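Local coordinates for protein lactose Operon Repressor (Escherichia coli, PDB 1JYE) that represses transcription of the lactose operon by binding operator DNA, here as a dimeric variant with a C-terminal deletion, at residues E105-A110 and I134-A139. The protein carries 1 engineered substitution. Sequence-based numbering, arbitrary orientation.
Unlike the reference sequence in segment 105-110: Thr109 (reference Ala).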
loop_
_atom_site.group_PDB
_atom_site.type_symbol
_atom_site.label_atom_id
_atom_site.label_comp_id
_atom_site.label_asym_id
_atom_site.label_seq_id
_atom_site.Cartn_x
_atom_site.Cartn_y
_atom_site.Cartn_z
ATOM N N GLU A 105 -6.703 -24.088 5.949
ATOM C CA GLU A 105 -6.564 -24.321 7.382
ATOM C C GLU A 105 -6.151 -23.043 8.106
ATOM O O GLU A 105 -6.618 -22.770 9.209
ATOM C CB GLU A 105 -5.531 -25.417 7.652
ATOM C CG GLU A 105 -5.933 -26.790 7.140
ATOM C CD GLU A 105 -7.308 -27.208 7.621
ATOM O OE1 GLU A 105 -7.587 -27.055 8.828
ATOM O OE2 GLU A 105 -8.109 -27.694 6.793
ATOM N N ALA A 106 -5.271 -22.269 7.480
ATOM C CA ALA A 106 -4.806 -21.018 8.067
ATOM C C ALA A 106 -5.977 -20.048 8.184
ATOM O O ALA A 106 -6.091 -19.312 9.165
ATOM C CB ALA A 106 -3.706 -20.412 7.203
ATOM N N CYS A 107 -6.851 -20.055 7.181
ATOM C CA CYS A 107 -8.009 -19.170 7.187
ATOM C C CYS A 107 -9.018 -19.638 8.229
ATOM O O CYS A 107 -9.633 -18.825 8.915
ATOM C CB CYS A 107 -8.661 -19.133 5.801
ATOM S SG CYS A 107 -9.840 -17.774 5.586
ATOM N N LYS A 108 -9.190 -20.951 8.349
ATOM C CA LYS A 108 -10.120 -21.490 9.335
ATOM C C LYS A 108 -9.668 -21.105 10.741
ATOM O O LYS A 108 -10.487 -20.795 11.604
ATOM C CB LYS A 108 -10.200 -23.012 9.216
ATOM C CG LYS A 108 -10.911 -23.488 7.964
ATOM C CD LYS A 108 -10.878 -25.005 7.864
ATOM C CE LYS A 108 -11.700 -25.490 6.691
ATOM N NZ LYS A 108 -13.128 -25.116 6.859
ATOM N N THR A 109 -8.360 -21.127 10.964
ATOM C CA THR A 109 -7.813 -20.769 12.267
ATOM C C THR A 109 -8.123 -19.304 12.567
ATOM O O THR A 109 -8.515 -18.957 13.682
ATOM C CB THR A 109 -6.287 -20.993 12.307
ATOM O OG1 THR A 109 -6.012 -22.396 12.183
ATOM C CG2 THR A 109 -5.697 -20.478 13.616
ATOM N N ALA A 110 -7.950 -18.450 11.562
ATOM C CA ALA A 110 -8.227 -17.029 11.728
ATOM C C ALA A 110 -9.692 -16.834 12.105
ATOM O O ALA A 110 -10.013 -16.072 13.019
ATOM C CB ALA A 110 -7.906 -16.276 10.440
ATOM N N ILE A 134 -16.340 -22.911 0.893
ATOM C CA ILE A 134 -17.477 -23.584 1.511
ATOM C C ILE A 134 -17.056 -24.097 2.888
ATOM O O ILE A 134 -17.818 -24.019 3.852
ATOM C CB ILE A 134 -17.967 -24.756 0.635
ATOM C CG1 ILE A 134 -18.638 -24.202 -0.627
ATOM C CG2 ILE A 134 -18.941 -25.635 1.424
ATOM C CD1 ILE A 134 -19.009 -25.265 -1.650
ATOM N N ALA A 135 -15.829 -24.602 2.976
ATOM C CA ALA A 135 -15.301 -25.120 4.233
ATOM C C ALA A 135 -15.166 -23.999 5.264
ATOM O O ALA A 135 -15.496 -24.176 6.439
ATOM C CB ALA A 135 -13.952 -25.784 3.996
ATOM N N VAL A 136 -14.675 -22.844 4.828
ATOM C CA VAL A 136 -14.528 -21.714 5.739
ATOM C C VAL A 136 -15.899 -21.236 6.212
ATOM O O VAL A 136 -16.081 -20.913 7.386
ATOM C CB VAL A 136 -13.780 -20.546 5.060
ATOM C CG1 VAL A 136 -13.821 -19.303 5.950
ATOM C CG2 VAL A 136 -12.338 -20.950 4.798
ATOM N N GLU A 137 -16.871 -21.201 5.306
ATOM C CA GLU A 137 -18.211 -20.764 5.676
ATOM C C GLU A 137 -18.781 -21.683 6.756
ATOM O O GLU A 137 -19.435 -21.226 7.695
ATOM C CB GLU A 137 -19.138 -20.773 4.459
ATOM C CG GLU A 137 -20.542 -20.272 4.760
ATOM C CD GLU A 137 -21.509 -20.510 3.616
ATOM O OE1 GLU A 137 -21.687 -21.681 3.223
ATOM O OE2 GLU A 137 -22.093 -19.527 3.112
ATOM N N ALA A 138 -18.530 -22.980 6.619
ATOM C CA ALA A 138 -19.027 -23.947 7.591
ATOM C C ALA A 138 -18.413 -23.683 8.964
ATOM O O ALA A 138 -19.057 -23.879 9.993
ATOM C CB ALA A 138 -18.701 -25.368 7.128
ATOM N N ALA A 139 -17.167 -23.226 8.970
ATOM C CA ALA A 139 -16.459 -22.950 10.216
ATOM C C ALA A 139 -16.922 -21.677 10.922
ATOM O O ALA A 139 -16.567 -21.444 12.076
ATOM C CB ALA A 139 -14.963 -22.876 9.948
#
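Lys108 and Val136 bring the backbones of 105-110 and 134-139 closest together, their CA atoms 5.7 Å apart. Both segments are helical and run in nearly the same direction, crossing at -20° with their axes 9.5 Å apart at closest approach. Contact is made mainly by one long side chain and a small apolar patch. Lys108 reaches across to the other helix, its chain extended as far as CE, which rests against Ala135 with CE 3.5 Å from Ala135 CB. The modelled chain then bends at the last torsion (chi4 -62°), but the placement of the amino end is uncertain: NZ comes to 2.6 Å from Ala135 O, a separation too short to be read with confidence. Nearer the backbone, Lys108 CG is 4.3 Å from Val136 CG2, a loose contact. The two helices, 104-115 and 130-139, pack side by side on one face of the parallel sheet 93-98, 63-68, 122-125, 145-147, in the Rossmann-like alpha/beta subdomain of a periplasmic-binding-protein-type core. Val136 and Cys107 form the buried part of the interface, where Val136 CG2 sits beside the CB-SG bond of Cys107, 4.1 Å from SG and about equally far from CB, in van der Waals contact. Val136 also touches Phe147 on strand 145-147 and Val104 and Val111 of the facing helix, while Cys107 packs on Tyr126. Replacing Lys108 with an alanine would probably leave Ala135 CB without its cover from the lysine chain and open a gap between the helices beside Val136. On the neighbouring turn, Ala139 is peripheral, its CB approximately 4.2 Å from the modelled position of Lys108 NZ.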